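Local structure of BtGH115A (Bacteroides thetaiotaomicron, 5BY3) at residues A[341-346]-A[363-368]; A[371-376]-A[388-393]; A[375-380]-A[424-429]. The protein acts as a family GH115 4-O-methyl-alpha-glucuronidase with specificity for decorated arabinogalactans. All coordinates share one frame; numbering follows the deposited sequence.

Contact 1 (A[341-346]-A[363-368]); sequences FIPYKE and LMWCDD
The Tyr344 ring meets Cys366 at its edge, where Cys366 CB lies in the ring plane, 3.9 Å from Tyr344 CD1, while the aliphatic CG of the adjacent Lys345 rests on one face, offset toward the rim. The Trp365 indole carries Leu363 CB on one face and receives Pro343 obliquely, with Pro343 CG 3.7 Å from Trp365 CZ3. The Phe341 ring turns an edge toward Leu363 CD2. Strands 339-341 and 362-366 are parallel neighbours of a TIM barrel; the first ends at Phe341 and its chain goes on as loop beside the second, which stays a strand to Cys366. Phe341 and Leu363 form a parallel bridge, and Met364 N donates a nearly straight 2.7 Å hydrogen bond to Phe341 O (N-H...O angle 166°). Beyond it the first chain kinks through an inverse gamma turn centred on Pro343, closed by a weak bond from Tyr344 N to Ile342 O, and side chains take over the contact. Cys366 SG, set anti to its own carbonyl carbon (chi1 -70°), lies between Ile342 CG2 and Tyr344 CB, making an oblique sulfur-aromatic contact 5.0 Å from the Tyr344 ring centroid. Lys345 NZ donates to Tyr344 OH and also bonds Tyr396, and the Tyr344 ring meets that of His243. Replacing Tyr344 with an alanine would probably open a gap beside the Cys366 sulfur and leave Lys345 NZ without one of its partners. The sulfur itself sits 3.6 Å from Tyr344 CB and 3.7 Å from Ile342 CG2.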
loop_
_atom_site.group_PDB
_atom_site.type_symbol
_atom_site.label_atom_id
_atom_site.label_comp_id
_atom_site.label_asym_id
_atom_site.label_seq_id
_atom_site.Cartn_x
_atom_site.Cartn_y
_atom_site.Cartn_z
ATOM N N PHE A 341 9.671 -12.249 -11.988
ATOM C CA PHE A 341 10.331 -11.267 -12.795
ATOM C C PHE A 341 9.553 -9.959 -12.672
ATOM O O PHE A 341 8.321 -9.940 -12.892
ATOM C CB PHE A 341 10.417 -11.740 -14.265
ATOM C CG PHE A 341 11.024 -10.721 -15.192
ATOM C CD1 PHE A 341 12.341 -10.247 -14.988
ATOM C CD2 PHE A 341 10.279 -10.195 -16.254
ATOM C CE1 PHE A 341 12.907 -9.289 -15.826
ATOM C CE2 PHE A 341 10.856 -9.245 -17.109
ATOM C CZ PHE A 341 12.163 -8.800 -16.887
ATOM N N ILE A 342 10.276 -8.887 -12.324
ATOM C CA ILE A 342 9.655 -7.591 -11.988
ATOM C C ILE A 342 10.111 -6.499 -12.944
ATOM O O ILE A 342 11.178 -5.922 -12.733
ATOM C CB ILE A 342 9.924 -7.148 -10.522
ATOM C CG1 ILE A 342 9.715 -8.321 -9.580
ATOM C CG2 ILE A 342 8.990 -5.983 -10.109
ATOM C CD1 ILE A 342 10.406 -8.155 -8.270
ATOM N N PRO A 343 9.318 -6.231 -14.011
ATOM C CA PRO A 343 9.617 -5.133 -14.955
ATOM C C PRO A 343 9.115 -3.743 -14.444
ATOM O O PRO A 343 8.058 -3.229 -14.835
ATOM C CB PRO A 343 8.961 -5.594 -16.257
ATOM C CG PRO A 343 7.833 -6.478 -15.825
ATOM C CD PRO A 343 8.118 -6.983 -14.428
ATOM N N TYR A 344 9.895 -3.199 -13.519
ATOM C CA TYR A 344 9.696 -1.911 -12.886
ATOM C C TYR A 344 10.543 -0.885 -13.646
ATOM O O TYR A 344 11.631 -1.226 -14.157
ATOM C CB TYR A 344 10.165 -2.037 -11.433
ATOM C CG TYR A 344 10.156 -0.794 -10.597
ATOM C CD1 TYR A 344 8.969 -0.108 -10.318
ATOM C CD2 TYR A 344 11.339 -0.302 -10.067
ATOM C CE1 TYR A 344 8.973 1.044 -9.528
ATOM C CE2 TYR A 344 11.368 0.839 -9.266
ATOM C CZ TYR A 344 10.190 1.519 -8.994
ATOM O OH TYR A 344 10.245 2.658 -8.195
ATOM N N LYS A 345 10.054 0.362 -13.696
ATOM C CA LYS A 345 10.715 1.487 -14.406
ATOM C C LYS A 345 11.127 1.055 -15.840
ATOM O O LYS A 345 10.245 0.595 -16.576
ATOM C CB LYS A 345 11.842 2.124 -13.555
ATOM C CG LYS A 345 11.360 2.904 -12.320
ATOM C CD LYS A 345 12.480 3.772 -11.736
ATOM C CE LYS A 345 11.970 4.898 -10.843
ATOM N NZ LYS A 345 12.175 4.688 -9.374
ATOM N N GLU A 346 12.420 1.108 -16.207
ATOM C CA GLU A 346 12.874 0.920 -17.618
ATOM C C GLU A 346 12.818 -0.544 -18.091
ATOM O O GLU A 346 12.940 -0.815 -19.298
ATOM C CB GLU A 346 14.291 1.482 -17.836
ATOM C CG GLU A 346 15.450 0.530 -17.449
ATOM C CD GLU A 346 15.535 0.222 -15.939
ATOM O OE1 GLU A 346 15.186 1.097 -15.107
ATOM O OE2 GLU A 346 15.980 -0.889 -15.559
ATOM N N LEU A 363 5.036 -13.024 -13.479
ATOM C CA LEU A 363 5.335 -11.683 -14.019
ATOM C C LEU A 363 4.787 -10.594 -13.067
ATOM O O LEU A 363 3.574 -10.524 -12.816
ATOM C CB LEU A 363 4.747 -11.504 -15.414
ATOM C CG LEU A 363 5.191 -12.393 -16.594
ATOM C CD1 LEU A 363 4.402 -12.009 -17.824
ATOM C CD2 LEU A 363 6.683 -12.308 -16.908
HETATM N N MSE A 364 5.659 -9.735 -12.552
HETATM C CA MSE A 364 5.181 -8.742 -11.581
HETATM C C MSE A 364 5.034 -7.331 -12.117
HETATM O O MSE A 364 5.997 -6.586 -12.272
HETATM C CB MSE A 364 5.965 -8.767 -10.278
HETATM C CG MSE A 364 5.066 -8.208 -9.180
HETATM SE SE MSE A 364 6.205 -7.978 -7.608
HETATM C CE MSE A 364 5.209 -9.399 -6.725
ATOM N N TRP A 365 3.797 -6.935 -12.344
ATOM C CA TRP A 365 3.533 -5.579 -12.807
ATOM C C TRP A 365 3.720 -4.544 -11.692
ATOM O O TRP A 365 3.710 -4.876 -10.492
ATOM C CB TRP A 365 2.162 -5.533 -13.483
ATOM C CG TRP A 365 2.023 -6.701 -14.429
ATOM C CD1 TRP A 365 1.153 -7.759 -14.328
ATOM C CD2 TRP A 365 2.839 -6.960 -15.583
ATOM N NE1 TRP A 365 1.351 -8.643 -15.365
ATOM C CE2 TRP A 365 2.379 -8.180 -16.152
ATOM C CE3 TRP A 365 3.897 -6.275 -16.201
ATOM C CZ2 TRP A 365 2.943 -8.719 -17.313
ATOM C CZ3 TRP A 365 4.460 -6.822 -17.361
ATOM C CH2 TRP A 365 3.988 -8.024 -17.892
ATOM N N CYS A 366 3.934 -3.302 -12.105
ATOM C CA CYS A 366 4.257 -2.237 -11.175
ATOM C C CYS A 366 3.324 -1.052 -11.299
ATOM O O CYS A 366 2.853 -0.763 -12.389
ATOM C CB CYS A 366 5.684 -1.790 -11.420
ATOM S SG CYS A 366 6.784 -3.090 -10.886
ATOM N N ASP A 367 3.052 -0.373 -10.181
ATOM C CA ASP A 367 2.341 0.902 -10.242
ATOM C C ASP A 367 3.378 1.978 -10.582
ATOM O O ASP A 367 4.542 1.657 -10.652
ATOM C CB ASP A 367 1.605 1.175 -8.929
ATOM C CG ASP A 367 2.535 1.668 -7.793
ATOM O OD1 ASP A 367 3.786 1.796 -7.946
ATOM O OD2 ASP A 367 1.981 1.954 -6.725
ATOM N N ASP A 368 2.960 3.239 -10.771
ATOM C CA ASP A 368 3.863 4.303 -11.209
ATOM C C ASP A 368 4.422 5.074 -10.002
ATOM O O ASP A 368 4.798 6.238 -10.103
ATOM C CB ASP A 368 3.108 5.234 -12.159
ATOM C CG ASP A 368 1.912 5.972 -11.482
ATOM O OD1 ASP A 368 1.539 5.682 -10.316
ATOM O OD2 ASP A 368 1.346 6.879 -12.136
#

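Contact 2 (A[371-376]-A[388-393]); sequences GYIRHF and NGVYYH
Tyr392 reaches from strand 388-393 to the backbone of Gly371, its OH donating a short but weak hydrogen bond to Gly371 O at 2.6 Å. Gly371 suits its place twice over: its phi is positive, and a side-chain carbon would collide with Tyr392 OH. The phenol is brought there by a CG anti to the backbone N (chi1 -159°). Its neighbour in the contact is Ile373, which crosses both Val390 and Tyr392 at about a right angle: Ile373 CD1 lies 4.0 Å from Val390 CG2, and Ile373 CG1 approaches the edge of the Tyr392 ring, 4.1 Å from Tyr392 CD1. Around this first shell, Ile373 CG2 rests on one face of the Phe376 ring, and helix 411-423 adds Gln417 beside Ile373 and Met418 against Val390 and Tyr392. The loop is anchored where Asp368 OD1 accepts from Tyr372 N, and the strand where Asp367 OD2 accepts from His393 N. Together they belong to a beta-alpha-beta unit running from strand 362-366 through helix 379-383 to strand 388-393. The buried Tyr392 hydroxyl and Gly371 carbonyl probably satisfy one another, though the bond is weak, beside aliphatic carbons.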
loop_
_atom_site.group_PDB
_atom_site.type_symbol
_atom_site.label_atom_id
_atom_site.label_comp_id
_atom_site.label_asym_id
_atom_site.label_seq_id
_atom_site.Cartn_x
_atom_site.Cartn_y
_atom_site.Cartn_z
ATOM N N GLY A 371 0.488 4.906 -6.987
ATOM C CA GLY A 371 -0.693 4.055 -6.814
ATOM C C GLY A 371 -1.556 3.857 -8.061
ATOM O O GLY A 371 -2.727 3.425 -7.962
ATOM N N TYR A 372 -0.985 4.185 -9.228
ATOM C CA TYR A 372 -1.586 3.863 -10.535
ATOM C C TYR A 372 -0.826 2.779 -11.275
ATOM O O TYR A 372 0.296 2.998 -11.772
ATOM C CB TYR A 372 -1.691 5.106 -11.408
ATOM C CG TYR A 372 -2.505 6.204 -10.760
ATOM C CD1 TYR A 372 -3.916 6.142 -10.723
ATOM C CD2 TYR A 372 -1.865 7.300 -10.138
ATOM C CE1 TYR A 372 -4.673 7.165 -10.135
ATOM C CE2 TYR A 372 -2.610 8.301 -9.535
ATOM C CZ TYR A 372 -4.000 8.233 -9.532
ATOM O OH TYR A 372 -4.696 9.269 -8.960
ATOM N N ILE A 373 -1.439 1.601 -11.329
ATOM C CA ILE A 373 -0.846 0.409 -11.995
ATOM C C ILE A 373 -0.530 0.666 -13.480
ATOM O O ILE A 373 -1.427 1.054 -14.246
ATOM C CB ILE A 373 -1.739 -0.838 -11.773
ATOM C CG1 ILE A 373 -1.753 -1.144 -10.277
ATOM C CG2 ILE A 373 -1.213 -2.048 -12.542
ATOM C CD1 ILE A 373 -2.768 -2.176 -9.813
ATOM N N ARG A 374 0.737 0.470 -13.878
ATOM C CA ARG A 374 1.151 0.757 -15.281
ATOM C C ARG A 374 0.660 -0.311 -16.300
ATOM O O ARG A 374 0.316 0.014 -17.435
ATOM C CB ARG A 374 2.657 1.005 -15.413
ATOM C CG ARG A 374 3.176 2.284 -14.742
ATOM C CD ARG A 374 4.332 2.839 -15.567
ATOM N NE ARG A 374 4.857 4.107 -15.091
ATOM C CZ ARG A 374 4.555 5.292 -15.596
ATOM N NH1 ARG A 374 3.696 5.407 -16.625
ATOM N NH2 ARG A 374 5.106 6.375 -15.076
ATOM N N HIS A 375 0.604 -1.580 -15.893
ATOM C CA HIS A 375 0.259 -2.612 -16.859
ATOM C C HIS A 375 -0.601 -3.712 -16.292
ATOM O O HIS A 375 -0.290 -4.289 -15.237
ATOM C CB HIS A 375 1.514 -3.201 -17.539
ATOM C CG HIS A 375 1.198 -4.218 -18.585
ATOM N ND1 HIS A 375 1.021 -3.886 -19.909
ATOM C CD2 HIS A 375 0.973 -5.553 -18.493
ATOM C CE1 HIS A 375 0.722 -4.977 -20.592
ATOM N NE2 HIS A 375 0.675 -5.999 -19.755
ATOM N N PHE A 376 -1.673 -3.985 -17.027
ATOM C CA PHE A 376 -2.585 -5.108 -16.791
ATOM C C PHE A 376 -2.368 -6.252 -17.808
ATOM O O PHE A 376 -2.189 -5.979 -19.007
ATOM C CB PHE A 376 -4.027 -4.600 -16.820
ATOM C CG PHE A 376 -4.340 -3.645 -15.716
ATOM C CD1 PHE A 376 -4.123 -2.266 -15.881
ATOM C CD2 PHE A 376 -4.815 -4.120 -14.474
ATOM C CE1 PHE A 376 -4.393 -1.375 -14.836
ATOM C CE2 PHE A 376 -5.065 -3.235 -13.435
ATOM C CZ PHE A 376 -4.876 -1.854 -13.626
ATOM N N ASN A 388 0.206 -13.687 -12.513
ATOM C CA ASN A 388 0.645 -12.295 -12.532
ATOM C C ASN A 388 0.574 -11.639 -11.168
ATOM O O ASN A 388 -0.431 -11.785 -10.463
ATOM C CB ASN A 388 -0.154 -11.500 -13.563
ATOM C CG ASN A 388 0.106 -11.970 -14.987
ATOM O OD1 ASN A 388 0.928 -11.393 -15.688
ATOM N ND2 ASN A 388 -0.587 -13.032 -15.410
ATOM N N GLY A 389 1.645 -10.917 -10.825
ATOM C CA GLY A 389 1.732 -10.159 -9.591
ATOM C C GLY A 389 1.694 -8.640 -9.764
ATOM O O GLY A 389 1.648 -8.121 -10.893
ATOM N N VAL A 390 1.701 -7.929 -8.633
ATOM C CA VAL A 390 1.796 -6.463 -8.605
ATOM C C VAL A 390 2.591 -5.969 -7.394
ATOM O O VAL A 390 2.444 -6.503 -6.276
ATOM C CB VAL A 390 0.411 -5.745 -8.751
ATOM C CG1 VAL A 390 -0.492 -5.930 -7.532
ATOM C CG2 VAL A 390 0.585 -4.270 -9.102
ATOM N N TYR A 391 3.454 -4.989 -7.676
ATOM C CA TYR A 391 4.237 -4.260 -6.727
ATOM C C TYR A 391 3.627 -2.861 -6.721
ATOM O O TYR A 391 3.692 -2.153 -7.735
ATOM C CB TYR A 391 5.702 -4.222 -7.166
ATOM C CG TYR A 391 6.605 -3.265 -6.395
ATOM C CD1 TYR A 391 6.534 -3.137 -4.972
ATOM C CD2 TYR A 391 7.564 -2.507 -7.073
ATOM C CE1 TYR A 391 7.389 -2.256 -4.278
ATOM C CE2 TYR A 391 8.419 -1.628 -6.380
ATOM C CZ TYR A 391 8.323 -1.494 -4.996
ATOM O OH TYR A 391 9.171 -0.609 -4.348
ATOM N N TYR A 392 3.028 -2.499 -5.572
ATOM C CA TYR A 392 2.252 -1.271 -5.358
ATOM C C TYR A 392 2.912 -0.389 -4.294
ATOM O O TYR A 392 3.542 -0.918 -3.373
ATOM C CB TYR A 392 0.836 -1.630 -4.912
ATOM C CG TYR A 392 -0.239 -0.550 -5.127
ATOM C CD1 TYR A 392 -0.910 -0.437 -6.336
ATOM C CD2 TYR A 392 -0.603 0.324 -4.101
ATOM C CE1 TYR A 392 -1.898 0.524 -6.523
ATOM C CE2 TYR A 392 -1.590 1.276 -4.277
ATOM C CZ TYR A 392 -2.233 1.367 -5.495
ATOM O OH TYR A 392 -3.215 2.299 -5.693
ATOM N N HIS A 393 2.753 0.934 -4.420
ATOM C CA HIS A 393 3.360 1.897 -3.501
ATOM C C HIS A 393 2.340 2.647 -2.668
ATOM O O HIS A 393 1.432 3.253 -3.230
ATOM C CB HIS A 393 4.192 2.946 -4.261
ATOM C CG HIS A 393 5.515 2.452 -4.743
ATOM N ND1 HIS A 393 5.655 1.683 -5.882
ATOM C CD2 HIS A 393 6.763 2.638 -4.258
ATOM C CE1 HIS A 393 6.934 1.412 -6.073
ATOM N NE2 HIS A 393 7.628 1.981 -5.102
#

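Contact 3 (A[375-380]-A[424-429]); sequences HFPTAE and QGIQKM
Phe376 sets its CG anti to its own carbonyl carbon (chi1 -65°), which swings the ring toward Gln424, and Gln424 in turn bends at chi2 (-60°), folding its amide away from an extended path while its aliphatic part meets the ring. Gln424 CB and CG both touch Phe376 CD2, the CB at 3.6 Å, coming to the ring obliquely; the two side chains cross at about a right angle, with ring and amide planes 88° apart. Beside them Pro377 meets backbone and side chain together through CG and CD: Pro377 CD lies 3.4 Å from Gln424 O, and both Pro377 CG and Pro377 CD are 3.7 Å from Ile426 CG1. Ile426 CD1 reaches further, to 4.0 Å from His375 O and 4.3 Å from Phe376 CD2. The turn holding Gln424 and Ile426 in these positions is a Schellman motif that ends helix 411-423, with Ile426 N bonded to Ala421 O and Gly425 N to Tyr422 O. Gly425 is its C-prime residue, at a positive phi where a side-chain carbon would be jammed against the preceding carbonyl oxygen. From this turn the chain enters strand 429-433. The other segment begins a helix instead: Thr378 is the N-cap of helix 379-383, and Glu381 OE1 accepts both Thr378 N and His375 NE2, tying the histidine to that helix start. Val702, far along in the chain, touches both Phe376 and Gln424, and Ile426 also touches Trp365 and Val390.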
loop_
_atom_site.group_PDB
_atom_site.type_symbol
_atom_site.label_atom_id
_atom_site.label_comp_id
_atom_site.label_asym_id
_atom_site.label_seq_id
_atom_site.Cartn_x
_atom_site.Cartn_y
_atom_site.Cartn_z
ATOM N N HIS A 375 0.604 -1.580 -15.893
ATOM C CA HIS A 375 0.259 -2.612 -16.859
ATOM C C HIS A 375 -0.601 -3.712 -16.292
ATOM O O HIS A 375 -0.290 -4.289 -15.237
ATOM C CB HIS A 375 1.514 -3.201 -17.539
ATOM C CG HIS A 375 1.198 -4.218 -18.585
ATOM N ND1 HIS A 375 1.021 -3.886 -19.909
ATOM C CD2 HIS A 375 0.973 -5.553 -18.493
ATOM C CE1 HIS A 375 0.722 -4.977 -20.592
ATOM N NE2 HIS A 375 0.675 -5.999 -19.755
ATOM N N PHE A 376 -1.673 -3.985 -17.027
ATOM C CA PHE A 376 -2.585 -5.108 -16.791
ATOM C C PHE A 376 -2.368 -6.252 -17.808
ATOM O O PHE A 376 -2.189 -5.979 -19.007
ATOM C CB PHE A 376 -4.027 -4.600 -16.820
ATOM C CG PHE A 376 -4.340 -3.645 -15.716
ATOM C CD1 PHE A 376 -4.123 -2.266 -15.881
ATOM C CD2 PHE A 376 -4.815 -4.120 -14.474
ATOM C CE1 PHE A 376 -4.393 -1.375 -14.836
ATOM C CE2 PHE A 376 -5.065 -3.235 -13.435
ATOM C CZ PHE A 376 -4.876 -1.854 -13.626
ATOM N N PRO A 377 -2.396 -7.528 -17.335
ATOM C CA PRO A 377 -2.007 -8.679 -18.172
ATOM C C PRO A 377 -2.893 -8.821 -19.381
ATOM O O PRO A 377 -4.128 -8.776 -19.241
ATOM C CB PRO A 377 -2.203 -9.896 -17.256
ATOM C CG PRO A 377 -2.421 -9.352 -15.887
ATOM C CD PRO A 377 -2.954 -7.966 -16.039
ATOM N N THR A 378 -2.259 -8.953 -20.554
ATOM C CA THR A 378 -2.959 -9.373 -21.776
ATOM C C THR A 378 -3.375 -10.832 -21.582
ATOM O O THR A 378 -2.728 -11.561 -20.802
ATOM C CB THR A 378 -2.099 -9.260 -23.048
ATOM O OG1 THR A 378 -1.065 -10.254 -23.019
ATOM C CG2 THR A 378 -1.501 -7.837 -23.231
ATOM N N ALA A 379 -4.446 -11.234 -22.282
ATOM C CA ALA A 379 -5.051 -12.583 -22.201
ATOM C C ALA A 379 -3.994 -13.660 -22.251
ATOM O O ALA A 379 -4.079 -14.665 -21.536
ATOM C CB ALA A 379 -6.067 -12.778 -23.316
ATOM N N GLU A 380 -2.969 -13.401 -23.052
ATOM C CA GLU A 380 -1.786 -14.258 -23.136
ATOM C C GLU A 380 -1.089 -14.378 -21.757
ATOM O O GLU A 380 -1.044 -15.486 -21.182
ATOM C CB GLU A 380 -0.855 -13.782 -24.299
ATOM C CG GLU A 380 0.544 -14.414 -24.440
ATOM C CD GLU A 380 0.623 -15.912 -24.116
ATOM O OE1 GLU A 380 -0.258 -16.700 -24.541
ATOM O OE2 GLU A 380 1.583 -16.309 -23.414
ATOM N N GLN A 424 -8.569 -8.045 -13.475
ATOM C CA GLN A 424 -7.756 -8.223 -14.664
ATOM C C GLN A 424 -6.770 -9.385 -14.544
ATOM O O GLN A 424 -5.899 -9.532 -15.379
ATOM C CB GLN A 424 -7.044 -6.924 -15.071
ATOM C CG GLN A 424 -7.969 -5.760 -15.453
ATOM C CD GLN A 424 -8.891 -6.046 -16.630
ATOM O OE1 GLN A 424 -10.096 -5.766 -16.585
ATOM N NE2 GLN A 424 -8.335 -6.610 -17.682
ATOM N N GLY A 425 -6.912 -10.220 -13.523
ATOM C CA GLY A 425 -6.125 -11.439 -13.460
ATOM C C GLY A 425 -4.771 -11.352 -12.770
ATOM O O GLY A 425 -3.988 -12.301 -12.862
ATOM N N ILE A 426 -4.491 -10.242 -12.066
ATOM C CA ILE A 426 -3.286 -10.172 -11.207
ATOM C C ILE A 426 -3.647 -10.815 -9.849
ATOM O O ILE A 426 -4.192 -10.142 -8.965
ATOM C CB ILE A 426 -2.750 -8.732 -11.055
ATOM C CG1 ILE A 426 -2.419 -8.151 -12.429
ATOM C CG2 ILE A 426 -1.561 -8.689 -10.099
ATOM C CD1 ILE A 426 -1.966 -6.698 -12.483
ATOM N N GLN A 427 -3.361 -12.114 -9.702
ATOM C CA GLN A 427 -3.872 -12.907 -8.571
ATOM C C GLN A 427 -2.828 -13.768 -7.855
ATOM O O GLN A 427 -3.134 -14.513 -6.902
ATOM C CB GLN A 427 -5.010 -13.819 -9.026
ATOM C CG GLN A 427 -6.150 -13.150 -9.777
ATOM C CD GLN A 427 -7.359 -14.067 -9.984
ATOM O OE1 GLN A 427 -7.366 -15.243 -9.595
ATOM N NE2 GLN A 427 -8.392 -13.521 -10.594
ATOM N N LYS A 428 -1.596 -13.699 -8.311
ATOM C CA LYS A 428 -0.606 -14.589 -7.761
ATOM C C LYS A 428 0.119 -13.935 -6.561
ATOM O O LYS A 428 0.348 -14.583 -5.520
ATOM C CB LYS A 428 0.366 -15.012 -8.886
ATOM C CG LYS A 428 1.398 -16.058 -8.519
ATOM C CD LYS A 428 0.816 -17.458 -8.393
ATOM C CE LYS A 428 1.978 -18.440 -8.315
ATOM N NZ LYS A 428 1.592 -19.812 -8.763
HETATM N N MSE A 429 0.460 -12.658 -6.706
HETATM C CA MSE A 429 1.440 -12.047 -5.847
HETATM C C MSE A 429 1.210 -10.561 -5.764
HETATM O O MSE A 429 1.272 -9.843 -6.777
HETATM C CB MSE A 429 2.816 -12.359 -6.435
HETATM C CG MSE A 429 3.959 -12.417 -5.435
HETATM SE SE MSE A 429 5.688 -12.896 -6.279
HETATM C CE MSE A 429 5.210 -14.771 -6.720
#

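In the fold
The three contacts lie within one TIM barrel of parallel strands, their centres about 7 Å (contacts 1 and 2), 10 Å (2 and 3) and 12 Å (1 and 3) apart. Contact 1 closes before contact 2 opens, whereas contacts 2 and 3 share His375 and Phe376. Strands 339-341, 362-366, 388-393 and 429-433 are successive neighbours in the sheet, so the contacts step around the barrel. Probable hydrogen bonds join them directly: Leu363 O with Gly389 N, and Val390 N with Met429 O. Contact 1 begins where strand 339-341 ends and runs along strand 362-366, and contact 3 lies just before strand 429-433, so the contacts join consecutive strands and their connecting segments into one wall of the barrel.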